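Local coordinates for protein dihydrodipicolinate synthase (PDB 4XKY) that probably acts as a Schiff-base-forming, pyruvate-dependent class I aldolase of the DapA family, named for dihydrodipicolinate synthesis in the lysine and diaminopimelate pathway, at residues A96-P107 with L129-M138; I31-L42 with T66-L77. All coordinates share one frame; numbering follows the deposited sequence.

Contact 1. Residues A96-P107 with L129-M138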
loop_
_atom_site.group_PDB
_atom_site.type_symbol
_atom_site.label_atom_id
_atom_site.label_comp_id
_atom_site.label_asym_id
_atom_site.label_seq_id
_atom_site.Cartn_x
_atom_site.Cartn_y
_atom_site.Cartn_z
ATOM N N ALA A 96 -34.022 10.304 -8.984
ATOM C CA ALA A 96 -34.777 11.272 -9.803
ATOM C C ALA A 96 -36.279 11.178 -9.602
ATOM O O ALA A 96 -36.935 12.200 -9.436
ATOM C CB ALA A 96 -34.464 11.120 -11.286
ATOM N N ASP A 97 -36.829 9.970 -9.651
ATOM C CA ASP A 97 -38.284 9.788 -9.504
ATOM C C ASP A 97 -38.820 10.306 -8.177
ATOM O O ASP A 97 -39.967 10.725 -8.072
ATOM C CB ASP A 97 -38.665 8.320 -9.627
ATOM C CG ASP A 97 -38.406 7.759 -11.005
ATOM O OD1 ASP A 97 -38.361 8.526 -11.990
ATOM O OD2 ASP A 97 -38.244 6.531 -11.106
ATOM N N HIS A 98 -37.987 10.262 -7.150
ATOM C CA HIS A 98 -38.406 10.741 -5.842
ATOM C C HIS A 98 -38.044 12.194 -5.533
ATOM O O HIS A 98 -38.270 12.671 -4.423
ATOM C CB HIS A 98 -37.882 9.774 -4.809
ATOM C CG HIS A 98 -38.619 8.485 -4.843
ATOM N ND1 HIS A 98 -39.763 8.277 -4.109
ATOM C CD2 HIS A 98 -38.458 7.382 -5.605
ATOM C CE1 HIS A 98 -40.231 7.068 -4.359
ATOM N NE2 HIS A 98 -39.460 6.507 -5.268
ATOM N N GLY A 99 -37.503 12.895 -6.520
ATOM C CA GLY A 99 -37.281 14.322 -6.401
ATOM C C GLY A 99 -35.937 14.739 -5.832
ATOM O O GLY A 99 -35.803 15.872 -5.397
ATOM N N ALA A 100 -34.933 13.861 -5.841
ATOM C CA ALA A 100 -33.588 14.274 -5.425
ATOM C C ALA A 100 -33.082 15.256 -6.462
ATOM O O ALA A 100 -33.598 15.294 -7.568
ATOM C CB ALA A 100 -32.638 13.088 -5.321
ATOM N N ASP A 101 -32.047 16.010 -6.111
ATOM C CA ASP A 101 -31.502 17.052 -6.975
ATOM C C ASP A 101 -30.190 16.725 -7.658
ATOM O O ASP A 101 -29.850 17.312 -8.687
ATOM C CB ASP A 101 -31.333 18.313 -6.144
ATOM C CG ASP A 101 -32.637 18.739 -5.495
ATOM O OD1 ASP A 101 -32.988 18.218 -4.396
ATOM O OD2 ASP A 101 -33.312 19.574 -6.109
ATOM N N ALA A 102 -29.433 15.801 -7.096
ATOM C CA ALA A 102 -28.172 15.467 -7.689
ATOM C C ALA A 102 -27.719 14.113 -7.210
ATOM O O ALA A 102 -28.204 13.621 -6.200
ATOM C CB ALA A 102 -27.135 16.534 -7.357
ATOM N N VAL A 103 -26.769 13.535 -7.947
ATOM C CA VAL A 103 -26.166 12.283 -7.586
ATOM C C VAL A 103 -24.665 12.500 -7.409
ATOM O O VAL A 103 -24.091 13.461 -7.942
ATOM C CB VAL A 103 -26.484 11.182 -8.610
ATOM C CG1 VAL A 103 -27.975 10.873 -8.577
ATOM C CG2 VAL A 103 -26.026 11.564 -10.029
ATOM N N VAL A 104 -24.059 11.616 -6.624
ATOM C CA VAL A 104 -22.650 11.706 -6.252
ATOM C C VAL A 104 -22.043 10.354 -6.610
ATOM O O VAL A 104 -22.604 9.317 -6.273
ATOM C CB VAL A 104 -22.503 11.967 -4.747
ATOM C CG1 VAL A 104 -21.048 12.174 -4.361
ATOM C CG2 VAL A 104 -23.324 13.181 -4.351
ATOM N N SER A 105 -20.916 10.354 -7.303
ATOM C CA SER A 105 -20.392 9.110 -7.836
ATOM C C SER A 105 -18.879 9.020 -7.789
ATOM O O SER A 105 -18.183 9.941 -8.227
ATOM C CB SER A 105 -20.818 8.986 -9.293
ATOM O OG SER A 105 -19.959 8.110 -9.985
ATOM N N ALA A 106 -18.386 7.892 -7.296
ATOM C CA ALA A 106 -16.978 7.520 -7.414
ATOM C C ALA A 106 -16.900 6.308 -8.315
ATOM O O ALA A 106 -17.784 5.458 -8.286
ATOM C CB ALA A 106 -16.399 7.165 -6.054
ATOM N N PRO A 107 -15.830 6.197 -9.100
ATOM C CA PRO A 107 -15.700 4.967 -9.869
ATOM C C PRO A 107 -15.390 3.803 -8.933
ATOM O O PRO A 107 -14.816 4.004 -7.860
ATOM C CB PRO A 107 -14.530 5.260 -10.808
ATOM C CG PRO A 107 -13.699 6.266 -10.060
ATOM C CD PRO A 107 -14.612 7.025 -9.138
ATOM N N LEU A 129 -27.503 9.118 -16.815
ATOM C CA LEU A 129 -27.959 9.677 -15.523
ATOM C C LEU A 129 -29.012 10.758 -15.746
ATOM O O LEU A 129 -28.860 11.563 -16.636
ATOM C CB LEU A 129 -26.798 10.326 -14.790
ATOM C CG LEU A 129 -25.592 9.457 -14.493
ATOM C CD1 LEU A 129 -24.566 10.272 -13.744
ATOM C CD2 LEU A 129 -26.008 8.246 -13.701
ATOM N N PRO A 130 -30.064 10.800 -14.924
ATOM C CA PRO A 130 -31.112 11.804 -15.093
ATOM C C PRO A 130 -30.971 13.037 -14.183
ATOM O O PRO A 130 -31.879 13.854 -14.128
ATOM C CB PRO A 130 -32.362 11.020 -14.723
ATOM C CG PRO A 130 -31.882 10.151 -13.606
ATOM C CD PRO A 130 -30.482 9.742 -13.991
ATOM N N LEU A 131 -29.848 13.166 -13.473
ATOM C CA LEU A 131 -29.598 14.300 -12.583
ATOM C C LEU A 131 -28.154 14.777 -12.713
ATOM O O LEU A 131 -27.283 14.010 -13.145
ATOM C CB LEU A 131 -29.871 13.891 -11.128
ATOM C CG LEU A 131 -31.318 13.559 -10.731
ATOM C CD1 LEU A 131 -31.369 12.932 -9.351
ATOM C CD2 LEU A 131 -32.265 14.755 -10.802
ATOM N N PRO A 132 -27.878 16.038 -12.314
ATOM C CA PRO A 132 -26.492 16.511 -12.299
ATOM C C PRO A 132 -25.622 15.651 -11.391
ATOM O O PRO A 132 -26.137 14.989 -10.485
ATOM C CB PRO A 132 -26.594 17.929 -11.727
ATOM C CG PRO A 132 -28.015 18.339 -11.884
ATOM C CD PRO A 132 -28.835 17.090 -11.918
ATOM N N LEU A 133 -24.319 15.666 -11.629
ATOM C CA LEU A 133 -23.424 14.765 -10.951
ATOM C C LEU A 133 -22.345 15.496 -10.194
ATOM O O LEU A 133 -21.797 16.455 -10.701
ATOM C CB LEU A 133 -22.758 13.868 -11.992
ATOM C CG LEU A 133 -21.662 12.933 -11.474
ATOM C CD1 LEU A 133 -22.297 11.882 -10.605
ATOM C CD2 LEU A 133 -20.917 12.236 -12.587
ATOM N N PHE A 134 -22.022 15.014 -8.996
ATOM C CA PHE A 134 -20.791 15.385 -8.274
ATOM C C PHE A 134 -19.841 14.197 -8.380
ATOM O O PHE A 134 -20.239 13.045 -8.165
ATOM C CB PHE A 134 -21.052 15.674 -6.777
ATOM C CG PHE A 134 -21.776 16.970 -6.520
ATOM C CD1 PHE A 134 -21.081 18.118 -6.143
ATOM C CD2 PHE A 134 -23.152 17.043 -6.680
ATOM C CE1 PHE A 134 -21.756 19.307 -5.915
ATOM C CE2 PHE A 134 -23.827 18.227 -6.475
ATOM C CZ PHE A 134 -23.126 19.364 -6.098
ATOM N N LEU A 135 -18.597 14.487 -8.739
ATOM C CA LEU A 135 -17.531 13.499 -8.751
ATOM C C LEU A 135 -16.987 13.363 -7.360
ATOM O O LEU A 135 -16.894 14.354 -6.618
ATOM C CB LEU A 135 -16.391 13.964 -9.643
ATOM C CG LEU A 135 -16.757 14.217 -11.090
ATOM C CD1 LEU A 135 -15.585 14.905 -11.744
ATOM C CD2 LEU A 135 -17.084 12.900 -11.765
ATOM N N TYR A 136 -16.616 12.153 -6.967
ATOM C CA TYR A 136 -15.884 12.070 -5.712
ATOM C C TYR A 136 -14.748 11.084 -5.657
ATOM O O TYR A 136 -14.784 9.974 -6.185
ATOM C CB TYR A 136 -16.798 12.005 -4.487
ATOM C CG TYR A 136 -17.332 10.670 -4.108
ATOM C CD1 TYR A 136 -16.741 9.926 -3.090
ATOM C CD2 TYR A 136 -18.464 10.169 -4.723
ATOM C CE1 TYR A 136 -17.256 8.695 -2.721
ATOM C CE2 TYR A 136 -19.000 8.953 -4.355
ATOM C CZ TYR A 136 -18.394 8.214 -3.359
ATOM O OH TYR A 136 -18.934 6.997 -3.021
ATOM N N ASN A 137 -13.718 11.558 -4.985
ATOM C CA ASN A 137 -12.461 10.895 -4.891
ATOM C C ASN A 137 -12.542 9.913 -3.719
ATOM O O ASN A 137 -12.568 10.337 -2.557
ATOM C CB ASN A 137 -11.415 11.975 -4.645
ATOM C CG ASN A 137 -10.070 11.654 -5.254
ATOM O OD1 ASN A 137 -9.950 11.021 -6.311
ATOM N ND2 ASN A 137 -9.030 12.121 -4.579
ATOM N N MET A 138 -12.614 8.618 -4.031
ATOM C CA MET A 138 -12.824 7.574 -3.018
ATOM C C MET A 138 -11.651 7.561 -2.044
ATOM O O MET A 138 -10.497 7.524 -2.470
ATOM C CB MET A 138 -12.961 6.191 -3.674
ATOM C CG MET A 138 -13.921 5.234 -2.976
ATOM S SD MET A 138 -14.474 3.893 -4.060
ATOM C CE MET A 138 -14.568 2.534 -2.898
#
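Val103 pairs with Leu133, Val104 with Phe134 and Ser105 with Leu135 as two neighbouring parallel strands, whose axes, 102-105 and 133-137, approach to 4.7 Å with 19° between their directions. Four backbone hydrogen bonds set this register: Val103 N to Pro132 O, Phe134 N to Val103 O (the shortest, 2.8 Å), Ser105 N to Phe134 O and Tyr136 N to Ser105 O. The Ser105 carbonyl also accepts from the hydroxyl of Tyr122 in helix 115-125.

Apolar contacts differ on the two faces of the sheet. On the face of Val103, Leu133 and Ser105, Leu133 CD1 lies 3.5 Å from Ser105 CB and 3.8 Å from Val103 CG2. Val103 CG1 instead meets Leu131 CD1, and the Leu131 side chain continues to Ala96 and to the carbonyl of Ala100, filling the bend after helix 85-97. On the face of Val104 and Phe134, Ala102 CB sits at the edge of the Phe134 ring, 3.8 Å from CE2.

Tyr136 supplies the aromatic contact. Its chi1 of 84° places CG between the backbone N and carbonyl carbon, and the ring swings back over the 102-107 chain. Ala106 CB makes a CH-pi contact 3.6 Å from the ring centroid, 14° off the normal, while Val104 CG1 approaches CD2 obliquely at 3.3 Å. The hydroxyl is hydrogen-bonded to Ser81 OG, which also bonds Ala106 N, so one serine joins the phenol end of the ring to the backbone of Ala106.

Tyr136 is the predicted proton donor/acceptor and touches Lys164, the predicted Schiff-base lysine; the strand pair, connected through helix 115-125, is a beta-alpha-beta unit of the TIM barrel that probably carries part of the active site.

Contact 2. Residues I31-L42 with T66-L77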
loop_
_atom_site.group_PDB
_atom_site.type_symbol
_atom_site.label_atom_id
_atom_site.label_comp_id
_atom_site.label_asym_id
_atom_site.label_seq_id
_atom_site.Cartn_x
_atom_site.Cartn_y
_atom_site.Cartn_z
ATOM N N ILE A 31 -33.511 14.657 10.130
ATOM C CA ILE A 31 -33.665 15.629 9.060
ATOM C C ILE A 31 -34.265 16.966 9.528
ATOM O O ILE A 31 -33.822 18.019 9.074
ATOM C CB ILE A 31 -34.447 15.048 7.864
ATOM C CG1 ILE A 31 -33.609 13.968 7.169
ATOM C CG2 ILE A 31 -34.816 16.152 6.863
ATOM C CD1 ILE A 31 -34.420 13.086 6.249
ATOM N N GLU A 32 -35.256 16.940 10.415
ATOM C CA GLU A 32 -35.774 18.177 10.991
ATOM C C GLU A 32 -34.649 18.890 11.745
ATOM O O GLU A 32 -34.491 20.084 11.627
ATOM C CB GLU A 32 -36.966 17.921 11.929
ATOM C CG GLU A 32 -38.239 17.388 11.256
ATOM C CD GLU A 32 -38.751 18.267 10.123
ATOM O OE1 GLU A 32 -38.501 19.490 10.163
ATOM O OE2 GLU A 32 -39.387 17.747 9.175
ATOM N N HIS A 33 -33.856 18.143 12.502
ATOM C CA HIS A 33 -32.749 18.707 13.297
ATOM C C HIS A 33 -31.717 19.393 12.382
ATOM O O HIS A 33 -31.220 20.472 12.688
ATOM C CB HIS A 33 -32.149 17.554 14.110
ATOM C CG HIS A 33 -30.840 17.832 14.778
ATOM N ND1 HIS A 33 -30.716 18.655 15.877
ATOM C CD2 HIS A 33 -29.618 17.280 14.584
ATOM C CE1 HIS A 33 -29.466 18.641 16.301
ATOM N NE2 HIS A 33 -28.778 17.812 15.534
ATOM N N LEU A 34 -31.430 18.789 11.231
ATOM C CA LEU A 34 -30.480 19.393 10.302
ATOM C C LEU A 34 -31.041 20.647 9.651
ATOM O O LEU A 34 -30.340 21.669 9.543
ATOM C CB LEU A 34 -30.030 18.391 9.246
ATOM C CG LEU A 34 -29.258 17.199 9.813
ATOM C CD1 LEU A 34 -29.020 16.183 8.723
ATOM C CD2 LEU A 34 -27.937 17.612 10.406
ATOM N N ILE A 35 -32.306 20.589 9.242
ATOM C CA ILE A 35 -32.922 21.728 8.567
ATOM C C ILE A 35 -32.960 22.938 9.495
ATOM O O ILE A 35 -32.506 24.020 9.125
ATOM C CB ILE A 35 -34.332 21.400 8.075
ATOM C CG1 ILE A 35 -34.229 20.445 6.891
ATOM C CG2 ILE A 35 -35.075 22.673 7.668
ATOM C CD1 ILE A 35 -35.538 19.869 6.408
ATOM N N ALA A 36 -33.474 22.738 10.708
ATOM C CA ALA A 36 -33.549 23.803 11.707
ATOM C C ALA A 36 -32.158 24.296 12.065
ATOM O O ALA A 36 -31.990 25.426 12.504
ATOM C CB ALA A 36 -34.265 23.321 12.965
ATOM N N GLY A 37 -31.162 23.441 11.882
ATOM C CA GLY A 37 -29.795 23.804 12.219
ATOM C C GLY A 37 -29.091 24.636 11.168
ATOM O O GLY A 37 -27.933 25.018 11.364
ATOM N N GLY A 38 -29.765 24.883 10.042
ATOM C CA GLY A 38 -29.248 25.768 9.017
ATOM C C GLY A 38 -28.382 25.129 7.944
ATOM O O GLY A 38 -27.732 25.848 7.195
ATOM N N VAL A 39 -28.359 23.799 7.827
ATOM C CA VAL A 39 -27.518 23.191 6.790
ATOM C C VAL A 39 -28.100 23.512 5.389
ATOM O O VAL A 39 -29.262 23.900 5.251
ATOM C CB VAL A 39 -27.294 21.663 6.964
ATOM C CG1 VAL A 39 -26.788 21.325 8.368
ATOM C CG2 VAL A 39 -28.544 20.866 6.628
ATOM N N HIS A 40 -27.295 23.337 4.355
ATOM C CA HIS A 40 -27.708 23.737 3.000
ATOM C C HIS A 40 -28.103 22.604 2.094
ATOM O O HIS A 40 -28.670 22.845 1.063
ATOM C CB HIS A 40 -26.626 24.599 2.340
ATOM C CG HIS A 40 -26.188 25.731 3.208
ATOM N ND1 HIS A 40 -26.481 27.047 2.925
ATOM C CD2 HIS A 40 -25.535 25.733 4.397
ATOM C CE1 HIS A 40 -26.003 27.816 3.889
ATOM N NE2 HIS A 40 -25.422 27.042 4.792
ATOM N N ALA A 41 -27.818 21.369 2.471
ATOM C CA ALA A 41 -28.253 20.232 1.687
ATOM C C ALA A 41 -28.114 18.998 2.523
ATOM O O ALA A 41 -27.527 19.042 3.592
ATOM C CB ALA A 41 -27.430 20.107 0.412
ATOM N N LEU A 42 -28.689 17.910 2.034
ATOM C CA LEU A 42 -28.583 16.591 2.644
ATOM C C LEU A 42 -27.932 15.639 1.663
ATOM O O LEU A 42 -28.348 15.555 0.497
ATOM C CB LEU A 42 -29.974 16.050 2.950
ATOM C CG LEU A 42 -30.909 17.002 3.696
ATOM C CD1 LEU A 42 -32.267 16.341 3.874
ATOM C CD2 LEU A 42 -30.350 17.378 5.052
ATOM N N THR A 66 -35.875 9.821 2.673
ATOM C CA THR A 66 -35.190 11.116 2.799
ATOM C C THR A 66 -35.866 12.188 1.881
ATOM O O THR A 66 -36.105 13.323 2.290
ATOM C CB THR A 66 -33.685 11.012 2.527
ATOM O OG1 THR A 66 -33.067 10.163 3.502
ATOM C CG2 THR A 66 -33.058 12.376 2.633
ATOM N N CYS A 67 -36.175 11.823 0.645
ATOM C CA CYS A 67 -36.823 12.770 -0.267
ATOM C C CYS A 67 -38.231 13.099 0.226
ATOM O O CYS A 67 -38.604 14.257 0.228
ATOM C CB CYS A 67 -36.884 12.243 -1.684
ATOM S SG CYS A 67 -35.295 11.959 -2.473
ATOM N N ARG A 68 -38.983 12.097 0.688
ATOM C CA ARG A 68 -40.330 12.327 1.223
ATOM C C ARG A 68 -40.292 13.324 2.370
ATOM O O ARG A 68 -41.048 14.305 2.393
ATOM C CB ARG A 68 -40.968 11.021 1.726
ATOM C CG ARG A 68 -42.323 11.228 2.414
ATOM C CD ARG A 68 -42.974 9.956 2.955
ATOM N NE ARG A 68 -42.101 9.282 3.909
ATOM C CZ ARG A 68 -41.903 9.658 5.170
ATOM N NH1 ARG A 68 -42.522 10.709 5.693
ATOM N NH2 ARG A 68 -41.064 8.962 5.914
ATOM N N ILE A 69 -39.395 13.074 3.319
ATOM C CA ILE A 69 -39.352 13.857 4.555
ATOM C C ILE A 69 -38.843 15.272 4.307
ATOM O O ILE A 69 -39.349 16.222 4.886
ATOM C CB ILE A 69 -38.484 13.176 5.643
ATOM C CG1 ILE A 69 -39.084 11.826 6.021
ATOM C CG2 ILE A 69 -38.355 14.077 6.881
ATOM C CD1 ILE A 69 -38.122 10.922 6.767
ATOM N N ALA A 70 -37.842 15.419 3.457
ATOM C CA ALA A 70 -37.305 16.743 3.173
ATOM C C ALA A 70 -38.324 17.646 2.492
ATOM O O ALA A 70 -38.249 18.855 2.660
ATOM C CB ALA A 70 -36.079 16.645 2.301
ATOM N N LYS A 71 -39.239 17.063 1.705
ATOM C CA LYS A 71 -40.361 17.813 1.106
ATOM C C LYS A 71 -39.863 19.025 0.341
ATOM O O LYS A 71 -40.371 20.109 0.541
ATOM C CB LYS A 71 -41.293 18.352 2.207
ATOM C CG LYS A 71 -42.514 17.537 2.565
ATOM C CD LYS A 71 -43.326 18.265 3.652
ATOM C CE LYS A 71 -42.753 18.143 5.076
ATOM N NZ LYS A 71 -42.104 16.832 5.440
ATOM N N GLY A 72 -38.832 18.881 -0.467
ATOM C CA GLY A 72 -38.316 20.011 -1.268
ATOM C C GLY A 72 -37.675 21.186 -0.531
ATOM O O GLY A 72 -37.172 22.108 -1.176
ATOM N N ARG A 73 -37.652 21.167 0.804
ATOM C CA ARG A 73 -37.080 22.284 1.580
ATOM C C ARG A 73 -35.580 22.513 1.400
ATOM O O ARG A 73 -35.081 23.591 1.723
ATOM C CB ARG A 73 -37.353 22.089 3.070
ATOM C CG ARG A 73 -38.821 22.181 3.444
ATOM C CD ARG A 73 -39.029 21.805 4.903
ATOM N NE ARG A 73 -38.968 20.361 5.162
ATOM C CZ ARG A 73 -38.964 19.815 6.384
ATOM N NH1 ARG A 73 -39.019 20.568 7.476
ATOM N NH2 ARG A 73 -38.924 18.508 6.529
ATOM N N LEU A 74 -34.878 21.497 0.896
ATOM C CA LEU A 74 -33.423 21.486 0.797
ATOM C C LEU A 74 -32.989 20.551 -0.330
ATOM O O LEU A 74 -33.581 19.520 -0.488
ATOM C CB LEU A 74 -32.879 20.895 2.102
ATOM C CG LEU A 74 -31.685 21.537 2.774
ATOM C CD1 LEU A 74 -31.882 23.038 2.770
ATOM C CD2 LEU A 74 -31.557 21.023 4.193
ATOM N N PRO A 75 -31.944 20.888 -1.090
ATOM C CA PRO A 75 -31.443 19.907 -2.058
ATOM C C PRO A 75 -31.036 18.563 -1.407
ATOM O O PRO A 75 -30.400 18.539 -0.341
ATOM C CB PRO A 75 -30.207 20.590 -2.669
ATOM C CG PRO A 75 -30.320 22.029 -2.317
ATOM C CD PRO A 75 -31.158 22.133 -1.087
ATOM N N VAL A 76 -31.445 17.478 -2.045
ATOM C CA VAL A 76 -30.989 16.147 -1.709
ATOM C C VAL A 76 -30.002 15.583 -2.741
ATOM O O VAL A 76 -30.291 15.477 -3.936
ATOM C CB VAL A 76 -32.182 15.210 -1.541
ATOM C CG1 VAL A 76 -31.705 13.841 -1.123
ATOM C CG2 VAL A 76 -33.137 15.775 -0.486
ATOM N N LEU A 77 -28.824 15.226 -2.243
ATOM C CA LEU A 77 -27.769 14.568 -3.020
ATOM C C LEU A 77 -27.706 13.105 -2.632
ATOM O O LEU A 77 -27.703 12.778 -1.456
ATOM C CB LEU A 77 -26.403 15.204 -2.718
ATOM C CG LEU A 77 -26.019 16.486 -3.459
ATOM C CD1 LEU A 77 -27.046 17.566 -3.226
ATOM C CD2 LEU A 77 -24.642 17.001 -3.048
#
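Leu42 and Val76 form a parallel bridge, secured by Leu42 N to Pro75 O (3.0 Å) and Leu77 N to Leu42 O (2.8 Å), while the axes of helix segments 31-36 and 66-70 come no closer than 11.1 Å, with 52° between their directions.

Between sheet and helices, Leu42 CD1 meets Ala70 CB and its CD2 meets Leu74 CD2. That Leu74 methyl also touches Val39 CG2 and Ile35 CG1 (3.8 Å), joining the strand-side packing to helix 24-36. Ile31 packs on the other helix, its CD1 lying 3.9 Å from Thr66 CG2 and its CG2 against Ile69 CG2.

Toward the outer edge, Arg73 grips Glu32 end-on: NH1 bonds OE1 at 2.9 Å and NH2 bonds OE2 at 2.8 Å, both acceptors near the guanidinium plane, with the two planar groups 33° apart. Ile35 CD1 rests over the guanidinium face, 3.4 Å from CZ. A bend at chi3 (-77°) helps bring NE to Ala70 O, and NH2 also bonds Ile69 O.

All three guanidinium nitrogens are therefore engaged, fixing the rotation of the planar group; the arginine, hydrogen-bonded to the last carbonyls of helix 56-70, ties that end to helix 24-36 through the salt bridge, beside a mainly apolar interior.

Overall arrangement
Both contacts join neighbouring parallel strands of one barrel sheet, and they meet where strand 76-79 lies beside strand 102-105: Asp101 N is 2.8 Å from Val76 O, a probable hydrogen bond, and Asp101 OD1 accepts from Val76 N. Their centres are about 17 Å apart, and they follow in series along the chain, with helix 85-97 leading from strand 76-79 into contact 1. Contact 1 is mainly strand pairing, only partly buried, and reaches the predicted catalytic site through Tyr136. Contact 2 is buried overall, has a single strand bridge, and gains its remaining hold from helix packing and a peripheral salt bridge, an ionic element absent across contact 1.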